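Local coordinates for putative uncharacterized protein lp_3323 (Lactobacillus plantarum, PDB 3DC7), which is of unknown function but, as a member of the GDSL-like lipase/acylhydrolase family, probably hydrolyses ester bonds, at residues G62-M72 with V88-Q99; I140-F148 with S198-N206. One frame throughout, in Å; residues are numbered along the deposited sequence.

Contact 1. Residues G62-M72 with V88-Q99; sequences GSTIGSRYDAM and VFGGVNDYGRDQ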
ATOM      1  N   GLY A  62     -28.451   4.980  -0.056  1.00 25.12           N
ATOM      2  CA  GLY A  62     -28.344   5.971  -1.113  1.00 24.20           C
ATOM      3  C   GLY A  62     -27.461   7.164  -0.821  1.00 23.65           C
ATOM      4  O   GLY A  62     -27.255   7.998  -1.700  1.00 23.71           O
ATOM      5  N   SER A  63     -26.924   7.230   0.397  1.00 22.64           N
ATOM      6  CA  SER A  63     -26.179   8.395   0.870  1.00 22.47           C
ATOM      7  C   SER A  63     -24.822   8.608   0.167  1.00 22.38           C
ATOM      8  O   SER A  63     -24.071   7.672  -0.065  1.00 22.02           O
ATOM      9  CB  SER A  63     -26.008   8.314   2.404  1.00 22.18           C
ATOM     10  OG  SER A  63     -25.055   9.251   2.885  1.00 23.35           O
ATOM     11  N   THR A  64     -24.520   9.857  -0.159  1.00 22.68           N
ATOM     12  CA  THR A  64     -23.248  10.230  -0.761  1.00 22.80           C
ATOM     13  C   THR A  64     -22.393  10.873   0.324  1.00 22.94           C
ATOM     14  O   THR A  64     -22.901  11.218   1.385  1.00 23.29           O
ATOM     15  CB  THR A  64     -23.473  11.268  -1.871  1.00 23.40           C
ATOM     16  OG1 THR A  64     -24.238  12.375  -1.338  1.00 23.72           O
ATOM     17  CG2 THR A  64     -24.201  10.629  -3.072  1.00 21.12           C
ATOM     18  N   ILE A  65     -21.099  11.022   0.072  1.00 23.25           N
ATOM     19  CA  ILE A  65     -20.240  11.809   0.968  1.00 22.83           C
ATOM     20  C   ILE A  65     -20.545  13.298   0.757  1.00 22.81           C
ATOM     21  O   ILE A  65     -20.647  14.065   1.715  1.00 22.26           O
ATOM     22  CB  ILE A  65     -18.748  11.506   0.735  1.00 22.70           C
ATOM     23  CG1 ILE A  65     -18.414  10.098   1.246  1.00 23.50           C
ATOM     24  CG2 ILE A  65     -17.884  12.544   1.435  1.00 22.53           C
ATOM     25  CD1 ILE A  65     -17.035   9.623   0.899  1.00 24.69           C
ATOM     26  N   GLY A  66     -20.709  13.680  -0.508  1.00 22.74           N
ATOM     27  CA  GLY A  66     -21.046  15.053  -0.868  1.00 23.56           C
ATOM     28  C   GLY A  66     -22.516  15.416  -0.716  1.00 24.01           C
ATOM     29  O   GLY A  66     -23.338  14.612  -0.230  1.00 23.52           O
ATOM     30  N   SER A  67     -22.841  16.621  -1.182  1.00 24.31           N
ATOM     31  CA  SER A  67     -24.148  17.240  -0.972  1.00 24.80           C
ATOM     32  C   SER A  67     -25.405  16.579  -1.560  1.00 25.18           C
ATOM     33  O   SER A  67     -26.518  16.939  -1.160  1.00 25.39           O
ATOM     34  CB  SER A  67     -24.094  18.681  -1.462  1.00 24.95           C
ATOM     35  OG  SER A  67     -23.966  18.711  -2.870  1.00 26.60           O
ATOM     36  N   ARG A  68     -25.243  15.630  -2.483  1.00 24.94           N
ATOM     37  CA  ARG A  68     -26.355  15.170  -3.326  1.00 25.55           C
ATOM     38  C   ARG A  68     -27.457  14.445  -2.564  1.00 25.68           C
ATOM     39  O   ARG A  68     -28.640  14.702  -2.804  1.00 25.58           O
ATOM     40  CB  ARG A  68     -25.856  14.277  -4.468  1.00 25.91           C
ATOM     41  CG  ARG A  68     -25.051  14.987  -5.564  1.00 28.19           C
ATOM     42  CD  ARG A  68     -25.896  15.660  -6.644  1.00 31.48           C
ATOM     43  NE  ARG A  68     -27.142  14.955  -6.922  1.00 34.01           N
ATOM     44  CZ  ARG A  68     -27.489  14.445  -8.099  1.00 36.05           C
ATOM     45  NH1 ARG A  68     -26.688  14.553  -9.152  1.00 39.20           N
ATOM     46  NH2 ARG A  68     -28.650  13.824  -8.220  1.00 38.14           N
ATOM     47  N   TYR A  69     -27.062  13.555  -1.648  1.00 26.17           N
ATOM     48  CA  TYR A  69     -27.992  12.709  -0.882  1.00 26.29           C
ATOM     49  C   TYR A  69     -27.500  12.450   0.550  1.00 26.25           C
ATOM     50  O   TYR A  69     -26.531  11.719   0.736  1.00 25.55           O
ATOM     51  CB  TYR A  69     -28.163  11.359  -1.587  1.00 26.97           C
ATOM     52  CG  TYR A  69     -28.817  11.433  -2.940  1.00 28.11           C
ATOM     53  CD1 TYR A  69     -28.062  11.430  -4.108  1.00 29.15           C
ATOM     54  CD2 TYR A  69     -30.204  11.512  -3.051  1.00 30.62           C
ATOM     55  CE1 TYR A  69     -28.676  11.495  -5.371  1.00 30.13           C
ATOM     56  CE2 TYR A  69     -30.821  11.579  -4.294  1.00 31.47           C
ATOM     57  CZ  TYR A  69     -30.057  11.568  -5.445  1.00 31.07           C
ATOM     58  OH  TYR A  69     -30.702  11.638  -6.657  1.00 31.97           O
ATOM     59  N   ASP A  70     -28.176  13.018   1.551  1.00 26.16           N
ATOM     60  CA  ASP A  70     -27.854  12.768   2.963  1.00 26.85           C
ATOM     61  C   ASP A  70     -26.363  12.821   3.260  1.00 26.97           C
ATOM     62  O   ASP A  70     -25.804  11.852   3.793  1.00 27.42           O
ATOM     63  CB  ASP A  70     -28.388  11.393   3.401  1.00 27.69           C
ATOM     64  CG  ASP A  70     -29.897  11.360   3.503  1.00 30.26           C
ATOM     65  OD1 ASP A  70     -30.539  10.604   2.728  1.00 32.32           O
ATOM     66  OD2 ASP A  70     -30.439  12.094   4.360  1.00 32.52           O
ATOM     67  N   ALA A  71     -25.726  13.940   2.909  1.00 26.44           N
ATOM     68  CA  ALA A  71     -24.269  14.098   2.971  1.00 26.35           C
ATOM     69  C   ALA A  71     -23.603  13.522   4.217  1.00 26.60           C
ATOM     70  O   ALA A  71     -23.822  14.013   5.318  1.00 26.20           O
ATOM     71  CB  ALA A  71     -23.905  15.572   2.844  1.00 25.85           C
HETATM   72  N   MSE A  72     -22.771  12.515   4.045  1.00 26.98           N
HETATM   73  CA  MSE A  72     -21.917  12.044   5.149  1.00 27.48           C
HETATM   74  C   MSE A  72     -20.999  13.139   5.711  1.00 27.22           C
HETATM   75  O   MSE A  72     -20.601  13.095   6.884  1.00 27.03           O
HETATM   76  CB  MSE A  72     -21.084  10.846   4.721  1.00 27.51           C
HETATM   77  CG  MSE A  72     -21.883   9.570   4.527  1.00 30.91           C
HETATM   78 SE   MSE A  72     -20.719   8.064   4.000  1.00 39.12          SE
HETATM   79  CE  MSE A  72     -21.847   7.355   2.562  1.00 34.85           C
ATOM     80  N   VAL A  88     -15.679   4.834   8.010  1.00 23.58           N
ATOM     81  CA  VAL A  88     -16.467   5.470   6.957  1.00 23.94           C
ATOM     82  C   VAL A  88     -16.414   4.636   5.687  1.00 23.99           C
ATOM     83  O   VAL A  88     -15.335   4.322   5.177  1.00 23.64           O
ATOM     84  CB  VAL A  88     -16.012   6.913   6.669  1.00 23.67           C
ATOM     85  CG1 VAL A  88     -16.878   7.548   5.574  1.00 24.16           C
ATOM     86  CG2 VAL A  88     -16.036   7.741   7.954  1.00 22.90           C
ATOM     87  N   PHE A  89     -17.590   4.277   5.192  1.00 24.72           N
ATOM     88  CA  PHE A  89     -17.707   3.401   4.039  1.00 25.84           C
ATOM     89  C   PHE A  89     -18.568   4.103   2.973  1.00 26.74           C
ATOM     90  O   PHE A  89     -19.786   3.927   2.908  1.00 27.63           O
ATOM     91  CB  PHE A  89     -18.296   2.063   4.504  1.00 26.18           C
ATOM     92  CG  PHE A  89     -18.166   0.931   3.508  1.00 26.27           C
ATOM     93  CD1 PHE A  89     -18.009   1.173   2.147  1.00 28.52           C
ATOM     94  CD2 PHE A  89     -18.260  -0.374   3.939  1.00 28.05           C
ATOM     95  CE1 PHE A  89     -17.926   0.133   1.244  1.00 29.83           C
ATOM     96  CE2 PHE A  89     -18.181  -1.435   3.038  1.00 29.30           C
ATOM     97  CZ  PHE A  89     -18.011  -1.183   1.694  1.00 29.87           C
ATOM     98  N   GLY A  90     -17.931   4.929   2.154  1.00 27.18           N
ATOM     99  CA  GLY A  90     -18.660   5.747   1.191  1.00 27.96           C
ATOM    100  C   GLY A  90     -17.929   6.007  -0.112  1.00 28.20           C
ATOM    101  O   GLY A  90     -16.762   5.630  -0.267  1.00 29.03           O
ATOM    102  N   GLY A  91     -18.633   6.644  -1.051  1.00 27.91           N
ATOM    103  CA  GLY A  91     -18.075   6.994  -2.352  1.00 27.22           C
ATOM    104  C   GLY A  91     -18.757   6.326  -3.539  1.00 27.06           C
ATOM    105  O   GLY A  91     -18.700   6.846  -4.658  1.00 26.89           O
ATOM    106  N   VAL A  92     -19.391   5.175  -3.314  1.00 26.42           N
ATOM    107  CA  VAL A  92     -19.992   4.459  -4.424  1.00 25.96           C
ATOM    108  C   VAL A  92     -21.235   5.174  -4.949  1.00 25.40           C
ATOM    109  O   VAL A  92     -21.498   5.150  -6.150  1.00 24.84           O
ATOM    110  CB  VAL A  92     -20.257   2.958  -4.126  1.00 26.43           C
ATOM    111  CG1 VAL A  92     -21.593   2.743  -3.424  1.00 25.17           C
ATOM    112  CG2 VAL A  92     -20.236   2.185  -5.436  1.00 26.99           C
ATOM    113  N   ASN A  93     -21.972   5.830  -4.051  1.00 24.70           N
ATOM    114  CA  ASN A  93     -23.106   6.668  -4.459  1.00 24.84           C
ATOM    115  C   ASN A  93     -22.649   7.987  -5.057  1.00 24.79           C
ATOM    116  O   ASN A  93     -23.260   8.490  -5.997  1.00 24.65           O
ATOM    117  CB  ASN A  93     -24.078   6.920  -3.303  1.00 24.43           C
ATOM    118  CG  ASN A  93     -24.825   5.667  -2.887  1.00 24.84           C
ATOM    119  OD1 ASN A  93     -24.960   5.379  -1.692  1.00 23.42           O
ATOM    120  ND2 ASN A  93     -25.311   4.911  -3.873  1.00 20.63           N
ATOM    121  N   ASP A  94     -21.569   8.548  -4.526  1.00 24.83           N
ATOM    122  CA  ASP A  94     -21.003   9.732  -5.155  1.00 25.20           C
ATOM    123  C   ASP A  94     -20.652   9.417  -6.610  1.00 24.53           C
ATOM    124  O   ASP A  94     -20.957  10.200  -7.509  1.00 24.07           O
ATOM    125  CB  ASP A  94     -19.809  10.245  -4.376  1.00 25.60           C
ATOM    126  CG  ASP A  94     -20.163  10.580  -2.928  1.00 28.68           C
ATOM    127  OD1 ASP A  94     -20.165  11.786  -2.564  1.00 31.76           O
ATOM    128  OD2 ASP A  94     -20.438   9.630  -2.147  1.00 30.95           O
ATOM    129  N   TYR A  95     -20.054   8.250  -6.845  1.00 24.24           N
ATOM    130  CA  TYR A  95     -19.802   7.808  -8.223  1.00 24.26           C
ATOM    131  C   TYR A  95     -21.115   7.564  -8.992  1.00 24.30           C
ATOM    132  O   TYR A  95     -21.376   8.222  -9.989  1.00 24.11           O
ATOM    133  CB  TYR A  95     -18.894   6.565  -8.288  1.00 23.84           C
ATOM    134  CG  TYR A  95     -18.880   5.903  -9.657  1.00 22.56           C
ATOM    135  CD1 TYR A  95     -18.256   6.522 -10.748  1.00 21.36           C
ATOM    136  CD2 TYR A  95     -19.526   4.683  -9.871  1.00 21.78           C
ATOM    137  CE1 TYR A  95     -18.268   5.940 -12.007  1.00 21.71           C
ATOM    138  CE2 TYR A  95     -19.538   4.092 -11.127  1.00 21.63           C
ATOM    139  CZ  TYR A  95     -18.909   4.723 -12.186  1.00 22.59           C
ATOM    140  OH  TYR A  95     -18.898   4.134 -13.424  1.00 23.23           O
ATOM    141  N   GLY A  96     -21.940   6.648  -8.495  1.00 24.48           N
ATOM    142  CA  GLY A  96     -23.116   6.184  -9.221  1.00 25.31           C
ATOM    143  C   GLY A  96     -24.283   7.151  -9.299  1.00 25.94           C
ATOM    144  O   GLY A  96     -25.124   7.037 -10.179  1.00 25.71           O
ATOM    145  N   ARG A  97     -24.347   8.107  -8.378  1.00 26.44           N
ATOM    146  CA  ARG A  97     -25.429   9.087  -8.410  1.00 26.91           C
ATOM    147  C   ARG A  97     -24.922  10.471  -8.845  1.00 27.44           C
ATOM    148  O   ARG A  97     -25.556  11.493  -8.582  1.00 27.73           O
ATOM    149  CB  ARG A  97     -26.162   9.123  -7.068  1.00 26.28           C
ATOM    150  CG  ARG A  97     -26.491   7.725  -6.529  1.00 25.92           C
ATOM    151  CD  ARG A  97     -27.306   7.770  -5.251  1.00 26.03           C
ATOM    152  NE  ARG A  97     -28.727   7.929  -5.534  1.00 25.60           N
ATOM    153  CZ  ARG A  97     -29.668   8.102  -4.611  1.00 27.25           C
ATOM    154  NH1 ARG A  97     -29.343   8.168  -3.328  1.00 26.30           N
ATOM    155  NH2 ARG A  97     -30.942   8.244  -4.976  1.00 27.19           N
ATOM    156  N   ASP A  98     -23.771  10.487  -9.511  1.00 27.60           N
ATOM    157  CA  ASP A  98     -23.264  11.679 -10.173  1.00 28.01           C
ATOM    158  C   ASP A  98     -23.013  12.868  -9.231  1.00 27.96           C
ATOM    159  O   ASP A  98     -23.512  13.979  -9.462  1.00 28.39           O
ATOM    160  CB  ASP A  98     -24.180  12.062 -11.367  1.00 28.42           C
ATOM    161  CG  ASP A  98     -24.238  10.967 -12.450  1.00 29.85           C
ATOM    162  OD1 ASP A  98     -23.182  10.364 -12.734  1.00 30.58           O
ATOM    163  OD2 ASP A  98     -25.324  10.717 -13.036  1.00 30.99           O
ATOM    164  N   GLN A  99     -22.231  12.644  -8.177  1.00 27.53           N
ATOM    165  CA  GLN A  99     -21.664  13.763  -7.410  1.00 27.27           C
ATOM    166  C   GLN A  99     -20.511  14.361  -8.224  1.00 26.99           C
ATOM    167  O   GLN A  99     -19.604  13.632  -8.623  1.00 26.20           O
ATOM    168  CB  GLN A  99     -21.172  13.293  -6.035  1.00 27.18           C
ATOM    169  CG  GLN A  99     -20.619  14.391  -5.101  1.00 27.84           C
ATOM    170  CD  GLN A  99     -21.709  15.272  -4.514  1.00 29.85           C
ATOM    171  OE1 GLN A  99     -21.734  16.497  -4.727  1.00 31.31           O
ATOM    172  NE2 GLN A  99     -22.631  14.652  -3.783  1.00 27.63           N
TER
HETATM  173  O   HOH W   1     -21.564   6.285  -1.139  1.00 26.67           O
HETATM  174  O   HOH W   2     -24.707  16.062 -11.028  1.00 40.28           O

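Contact 2. Residues I140-F148 with S198-N206; sequences IGSDFGGSF and SVDTLHPNN. With SO4 (sulfate ion), chain D.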
ATOM      1  N   ILE A 140     -17.993  -1.817  -9.177  1.00 26.15           N
ATOM      2  CA  ILE A 140     -19.374  -2.235  -9.412  1.00 26.50           C
ATOM      3  C   ILE A 140     -19.603  -2.642 -10.861  1.00 26.90           C
ATOM      4  O   ILE A 140     -18.799  -2.323 -11.734  1.00 27.41           O
ATOM      5  CB  ILE A 140     -20.400  -1.141  -8.999  1.00 26.33           C
ATOM      6  CG1 ILE A 140     -20.308   0.072  -9.933  1.00 25.41           C
ATOM      7  CG2 ILE A 140     -20.239  -0.773  -7.514  1.00 25.94           C
ATOM      8  CD1 ILE A 140     -21.343   1.128  -9.689  1.00 27.23           C
ATOM      9  N   GLY A 141     -20.697  -3.355 -11.104  1.00 27.64           N
ATOM     10  CA  GLY A 141     -21.097  -3.752 -12.456  1.00 28.55           C
ATOM     11  C   GLY A 141     -22.062  -2.750 -13.058  1.00 29.20           C
ATOM     12  O   GLY A 141     -22.147  -1.610 -12.588  1.00 28.99           O
ATOM     13  N   SER A 142     -22.795  -3.177 -14.084  1.00 29.84           N
ATOM     14  CA  SER A 142     -23.639  -2.281 -14.875  1.00 31.30           C
ATOM     15  C   SER A 142     -25.136  -2.591 -14.813  1.00 31.65           C
ATOM     16  O   SER A 142     -25.916  -2.054 -15.596  1.00 32.26           O
ATOM     17  CB  SER A 142     -23.185  -2.302 -16.336  1.00 31.53           C
ATOM     18  OG  SER A 142     -22.050  -1.475 -16.521  1.00 33.45           O
ATOM     19  N   ASP A 143     -25.538  -3.447 -13.884  1.00 31.98           N
ATOM     20  CA  ASP A 143     -26.890  -3.975 -13.903  1.00 32.60           C
ATOM     21  C   ASP A 143     -27.831  -3.386 -12.859  1.00 31.93           C
ATOM     22  O   ASP A 143     -29.000  -3.756 -12.817  1.00 31.80           O
ATOM     23  CB  ASP A 143     -26.857  -5.503 -13.809  1.00 33.15           C
ATOM     24  CG  ASP A 143     -26.230  -6.155 -15.047  1.00 36.94           C
ATOM     25  OD1 ASP A 143     -26.292  -5.561 -16.157  1.00 39.64           O
ATOM     26  OD2 ASP A 143     -25.673  -7.274 -14.909  1.00 40.59           O
ATOM     27  N   PHE A 144     -27.335  -2.465 -12.032  1.00 31.36           N
ATOM     28  CA  PHE A 144     -28.172  -1.831 -11.005  1.00 30.84           C
ATOM     29  C   PHE A 144     -29.195  -0.812 -11.550  1.00 30.96           C
ATOM     30  O   PHE A 144     -30.356  -0.837 -11.156  1.00 31.21           O
ATOM     31  CB  PHE A 144     -27.319  -1.183  -9.899  1.00 30.11           C
ATOM     32  CG  PHE A 144     -28.135  -0.534  -8.809  1.00 28.46           C
ATOM     33  CD1 PHE A 144     -28.750  -1.309  -7.819  1.00 25.48           C
ATOM     34  CD2 PHE A 144     -28.307   0.847  -8.785  1.00 25.59           C
ATOM     35  CE1 PHE A 144     -29.514  -0.713  -6.808  1.00 23.60           C
ATOM     36  CE2 PHE A 144     -29.076   1.462  -7.775  1.00 25.58           C
ATOM     37  CZ  PHE A 144     -29.678   0.678  -6.788  1.00 25.61           C
ATOM     38  N   GLY A 145     -28.751   0.097 -12.416  1.00 30.99           N
ATOM     39  CA  GLY A 145     -29.626   1.149 -12.948  1.00 31.00           C
ATOM     40  C   GLY A 145     -28.979   2.522 -12.873  1.00 31.15           C
ATOM     41  O   GLY A 145     -27.858   2.655 -12.377  1.00 31.01           O
ATOM     42  N   GLY A 146     -29.684   3.546 -13.366  1.00 30.91           N
ATOM     43  CA  GLY A 146     -29.163   4.916 -13.370  1.00 30.59           C
ATOM     44  C   GLY A 146     -27.749   4.980 -13.921  1.00 30.67           C
ATOM     45  O   GLY A 146     -27.451   4.322 -14.924  1.00 30.87           O
ATOM     46  N   SER A 147     -26.882   5.751 -13.262  1.00 29.93           N
ATOM     47  CA  SER A 147     -25.496   5.922 -13.700  1.00 29.64           C
ATOM     48  C   SER A 147     -24.543   4.967 -12.987  1.00 29.10           C
ATOM     49  O   SER A 147     -23.334   5.237 -12.895  1.00 28.72           O
ATOM     50  CB  SER A 147     -25.018   7.355 -13.476  1.00 29.98           C
ATOM     51  OG  SER A 147     -25.834   8.299 -14.154  1.00 32.25           O
ATOM     52  N   PHE A 148     -25.086   3.861 -12.477  1.00 27.73           N
ATOM     53  CA  PHE A 148     -24.266   2.852 -11.830  1.00 27.13           C
ATOM     54  C   PHE A 148     -23.692   1.908 -12.884  1.00 26.81           C
ATOM     55  O   PHE A 148     -24.312   0.915 -13.245  1.00 27.11           O
ATOM     56  CB  PHE A 148     -25.076   2.086 -10.784  1.00 26.68           C
ATOM     57  CG  PHE A 148     -25.317   2.854  -9.522  1.00 24.66           C
ATOM     58  CD1 PHE A 148     -26.456   3.645  -9.378  1.00 24.06           C
ATOM     59  CD2 PHE A 148     -24.420   2.772  -8.464  1.00 22.89           C
ATOM     60  CE1 PHE A 148     -26.690   4.351  -8.200  1.00 23.02           C
ATOM     61  CE2 PHE A 148     -24.640   3.473  -7.285  1.00 23.51           C
ATOM     62  CZ  PHE A 148     -25.783   4.266  -7.152  1.00 23.08           C
ATOM     63  N   SER A 198     -22.711 -10.590  -5.002  1.00 23.73           N
ATOM     64  CA  SER A 198     -23.532  -9.399  -5.032  1.00 25.22           C
ATOM     65  C   SER A 198     -24.983  -9.756  -5.254  1.00 25.84           C
ATOM     66  O   SER A 198     -25.299 -10.808  -5.811  1.00 26.27           O
ATOM     67  CB  SER A 198     -23.079  -8.432  -6.130  1.00 25.05           C
ATOM     68  OG  SER A 198     -23.671  -8.777  -7.372  1.00 26.97           O
ATOM     69  N   VAL A 199     -25.859  -8.854  -4.831  1.00 26.45           N
ATOM     70  CA  VAL A 199     -27.290  -8.970  -5.112  1.00 27.06           C
ATOM     71  C   VAL A 199     -27.604  -8.544  -6.562  1.00 27.07           C
ATOM     72  O   VAL A 199     -28.434  -9.169  -7.230  1.00 27.62           O
ATOM     73  CB  VAL A 199     -28.141  -8.143  -4.080  1.00 27.02           C
ATOM     74  CG1 VAL A 199     -29.648  -8.238  -4.384  1.00 28.33           C
ATOM     75  CG2 VAL A 199     -27.877  -8.614  -2.659  1.00 26.59           C
ATOM     76  N   ASP A 200     -26.906  -7.522  -7.063  1.00 26.84           N
ATOM     77  CA  ASP A 200     -27.369  -6.769  -8.231  1.00 26.79           C
ATOM     78  C   ASP A 200     -26.236  -6.035  -8.957  1.00 26.93           C
ATOM     79  O   ASP A 200     -26.484  -5.052  -9.687  1.00 27.15           O
ATOM     80  CB  ASP A 200     -28.398  -5.732  -7.753  1.00 26.81           C
ATOM     81  CG  ASP A 200     -27.863  -4.882  -6.607  1.00 27.44           C
ATOM     82  OD1 ASP A 200     -26.621  -4.844  -6.423  1.00 27.34           O
ATOM     83  OD2 ASP A 200     -28.667  -4.263  -5.887  1.00 26.69           O
ATOM     84  N   THR A 201     -25.005  -6.506  -8.743  1.00 26.21           N
ATOM     85  CA  THR A 201     -23.756  -5.881  -9.230  1.00 25.78           C
ATOM     86  C   THR A 201     -23.360  -4.584  -8.527  1.00 25.51           C
ATOM     87  O   THR A 201     -22.426  -3.916  -8.963  1.00 24.91           O
ATOM     88  CB  THR A 201     -23.678  -5.677 -10.779  1.00 25.87           C
ATOM     89  OG1 THR A 201     -24.359  -4.467 -11.163  1.00 26.30           O
ATOM     90  CG2 THR A 201     -24.218  -6.890 -11.548  1.00 26.30           C
ATOM     91  N   LEU A 202     -24.061  -4.238  -7.445  1.00 25.67           N
ATOM     92  CA  LEU A 202     -23.700  -3.086  -6.615  1.00 25.71           C
ATOM     93  C   LEU A 202     -23.605  -3.432  -5.113  1.00 25.58           C
ATOM     94  O   LEU A 202     -22.581  -3.165  -4.474  1.00 25.57           O
ATOM     95  CB  LEU A 202     -24.656  -1.911  -6.865  1.00 25.91           C
ATOM     96  CG  LEU A 202     -24.626  -0.740  -5.861  1.00 27.48           C
ATOM     97  CD1 LEU A 202     -23.346   0.066  -5.915  1.00 27.51           C
ATOM     98  CD2 LEU A 202     -25.831   0.190  -6.045  1.00 30.15           C
ATOM     99  N   HIS A 203     -24.667  -4.019  -4.559  1.00 25.08           N
ATOM    100  CA  HIS A 203     -24.712  -4.355  -3.141  1.00 24.99           C
ATOM    101  C   HIS A 203     -24.136  -5.738  -2.916  1.00 24.27           C
ATOM    102  O   HIS A 203     -24.489  -6.662  -3.624  1.00 24.19           O
ATOM    103  CB  HIS A 203     -26.151  -4.324  -2.611  1.00 25.35           C
ATOM    104  CG  HIS A 203     -26.830  -3.007  -2.793  1.00 25.58           C
ATOM    105  ND1 HIS A 203     -26.552  -1.912  -2.007  1.00 27.67           N
ATOM    106  CD2 HIS A 203     -27.769  -2.605  -3.680  1.00 26.25           C
ATOM    107  CE1 HIS A 203     -27.288  -0.888  -2.407  1.00 28.67           C
ATOM    108  NE2 HIS A 203     -28.038  -1.286  -3.421  1.00 28.00           N
ATOM    109  N   PRO A 204     -23.238  -5.884  -1.928  1.00 24.08           N
ATOM    110  CA  PRO A 204     -22.805  -7.225  -1.565  1.00 23.78           C
ATOM    111  C   PRO A 204     -23.966  -8.019  -0.991  1.00 23.57           C
ATOM    112  O   PRO A 204     -24.834  -7.449  -0.329  1.00 23.94           O
ATOM    113  CB  PRO A 204     -21.752  -6.974  -0.477  1.00 24.13           C
ATOM    114  CG  PRO A 204     -21.317  -5.588  -0.652  1.00 23.54           C
ATOM    115  CD  PRO A 204     -22.546  -4.855  -1.134  1.00 23.86           C
ATOM    116  N   ASN A 205     -24.013  -9.312  -1.285  1.00 23.27           N
ATOM    117  CA  ASN A 205     -24.929 -10.198  -0.586  1.00 23.49           C
ATOM    118  C   ASN A 205     -24.275 -10.667   0.735  1.00 23.50           C
ATOM    119  O   ASN A 205     -23.253 -10.116   1.146  1.00 23.19           O
ATOM    120  CB  ASN A 205     -25.331 -11.364  -1.499  1.00 23.84           C
ATOM    121  CG  ASN A 205     -24.149 -12.235  -1.885  1.00 23.96           C
ATOM    122  OD1 ASN A 205     -23.092 -12.172  -1.255  1.00 25.05           O
ATOM    123  ND2 ASN A 205     -24.317 -13.046  -2.926  1.00 22.83           N
ATOM    124  N   ASN A 206     -24.837 -11.674   1.394  1.00 23.25           N
ATOM    125  CA  ASN A 206     -24.245 -12.186   2.632  1.00 23.29           C
ATOM    126  C   ASN A 206     -22.849 -12.778   2.478  1.00 22.81           C
ATOM    127  O   ASN A 206     -22.002 -12.600   3.357  1.00 22.37           O
ATOM    128  CB  ASN A 206     -25.152 -13.215   3.305  1.00 23.88           C
ATOM    129  CG  ASN A 206     -26.379 -12.590   3.936  1.00 25.10           C
ATOM    130  OD1 ASN A 206     -26.544 -11.368   3.969  1.00 25.78           O
ATOM    131  ND2 ASN A 206     -27.242 -13.434   4.458  1.00 28.91           N
TER
HETATM  132  S   SO4 D 233     -28.259 -13.155   0.774  1.00 73.13           S
HETATM  133  O1  SO4 D 233     -27.263 -14.223   0.822  1.00 72.89           O
HETATM  134  O2  SO4 D 233     -27.630 -11.840   0.652  1.00 72.17           O
HETATM  135  O3  SO4 D 233     -29.122 -13.413  -0.382  1.00 72.88           O
HETATM  136  O4  SO4 D 233     -29.046 -13.152   2.009  1.00 73.20           O
HETATM  137  O   HOH W   3     -24.547  -1.489 -11.379  1.00 41.65           O

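Contact 1. Residues G62-M72 with V88-Q99
Arg97 lays its guanidinium flat on the ring of Tyr69: CZ of Arg97 sits 3.4 Å from the centroid of the Tyr69 ring, almost straight above it, and the two planes differ by only 7°, a stacked cation-pi pair. The contact joins the loop 62-72 to the end of strand 85-89 and the short helix after it, in an SGNH-hydrolase fold. The second segment carries the sequence Gly91-Val92-Asn93-Asp94, which matches the GxND block of the family and starts the short helix 92-96. A bend at chi3 (83°) turns the Arg97 guanidinium over the ring, and at its edge, in plane, NH1 of Arg97 donates to O of Gly62 at 2.7 Å. One group is thus held by its face and its rim together.

Gln99 reaches the loop by another route. CG is anti to the backbone N (chi1 -177°), and the chain then bends so that its amide end enters between Gly66 and Arg68; CD of Gln99 lies 3.7 Å from CA of Gly66. Arg68 runs antiparallel alongside Gln99, with CG of Arg68 3.5 Å from CD of Gln99. Beyond it, NH1 of Arg68 makes a weak bond to O of Asp98 (3.2 Å), and a water that donates to O of Asp98 also takes a weak bond from NH1 of Arg68, while O of Arg97 lies over one face of the Arg68 guanidinium, toward its rim.

Deeper in, the Asp94 carboxylate holds the loop backbone with both oxygens, each through its syn lone pair. OD2 takes the amide of Ile65 at 2.7 Å and OD1 that of Gly66 at 2.8 Å, which fixes the carboxylate's rotation. Ile65 itself packs on helix 112-126. The selenomethionine Met72 brings CE to within 3.8 Å of CA of Gly90, and a water donates to O of Ser63 while accepting from the amides of Gly91 and Asn93.

Contact 2. Residues I140-F148 with S198-N206
Gly141 and Thr201 make the backbone link: N of Gly141 donates to O of Thr201 at 2.8 Å, nearly straight (172°) and in the carbonyl plane. The Thr201 hydroxyl adds a second bond, accepting from N of Asp143 at 3.1 Å. The same OG1 donates to O of Asp200 and receives a hydrogen from a water that also joins O of Gly141 to N of Phe144. A valine in place of Thr201 would probably leave the Asp143 amide without its acceptor and the water without one of its three anchors.

Asp200-Thr201-Leu202-His203-Pro204 matches the DxxHP block of SGNH hydrolases, whose Asp and His belong to the catalytic triad in relatives. An Asx turn shapes it here: OD1 of Asp200 accepts from the amides of both Leu202 and His203, while OD2 lies at the edge of the His203 ring. Phe144 also turns its edge to this carboxylate, with CD1 of Phe144 3.5 Å from OD2 of Asp200.

The apolar contacts gather on Leu202. With CG anti to the backbone N (chi1 167°), its CD2 methyl reaches the Phe144 ring, 3.5 Å from the centroid and 6° off the normal, a CH-pi contact over the face. CD2 also lies over one face of Phe148, 4.1 Å from that centroid. The other methyl, CD1 of Leu202, rests 3.6 Å from CG2 of Ile140.

From the N terminus, the chain leaves strand 56-59 into the loop 62-72, passes through helix 72-75 and strand 85-89, and contact 1 closes this crossover when 88-99 packs back on the loop. Only then, after helix 112-126 and strand 132-136, does contact 2 open at 140-148; it closes a far longer excursion, through helix 159-173 and strand 177-179, at 198-206, which leads into the last helix, 206-223. The two are in series, neither nested nor crossed, with centres about 15 Å apart. They meet directly: Asp98 OD2 probably hydrogen-bonds Ser147 OG (2.7 Å), and Phe148 CZ packs 3.6 Å from Arg97 CG, joining the parts of the chain that follow strands 85-89 and 132-136.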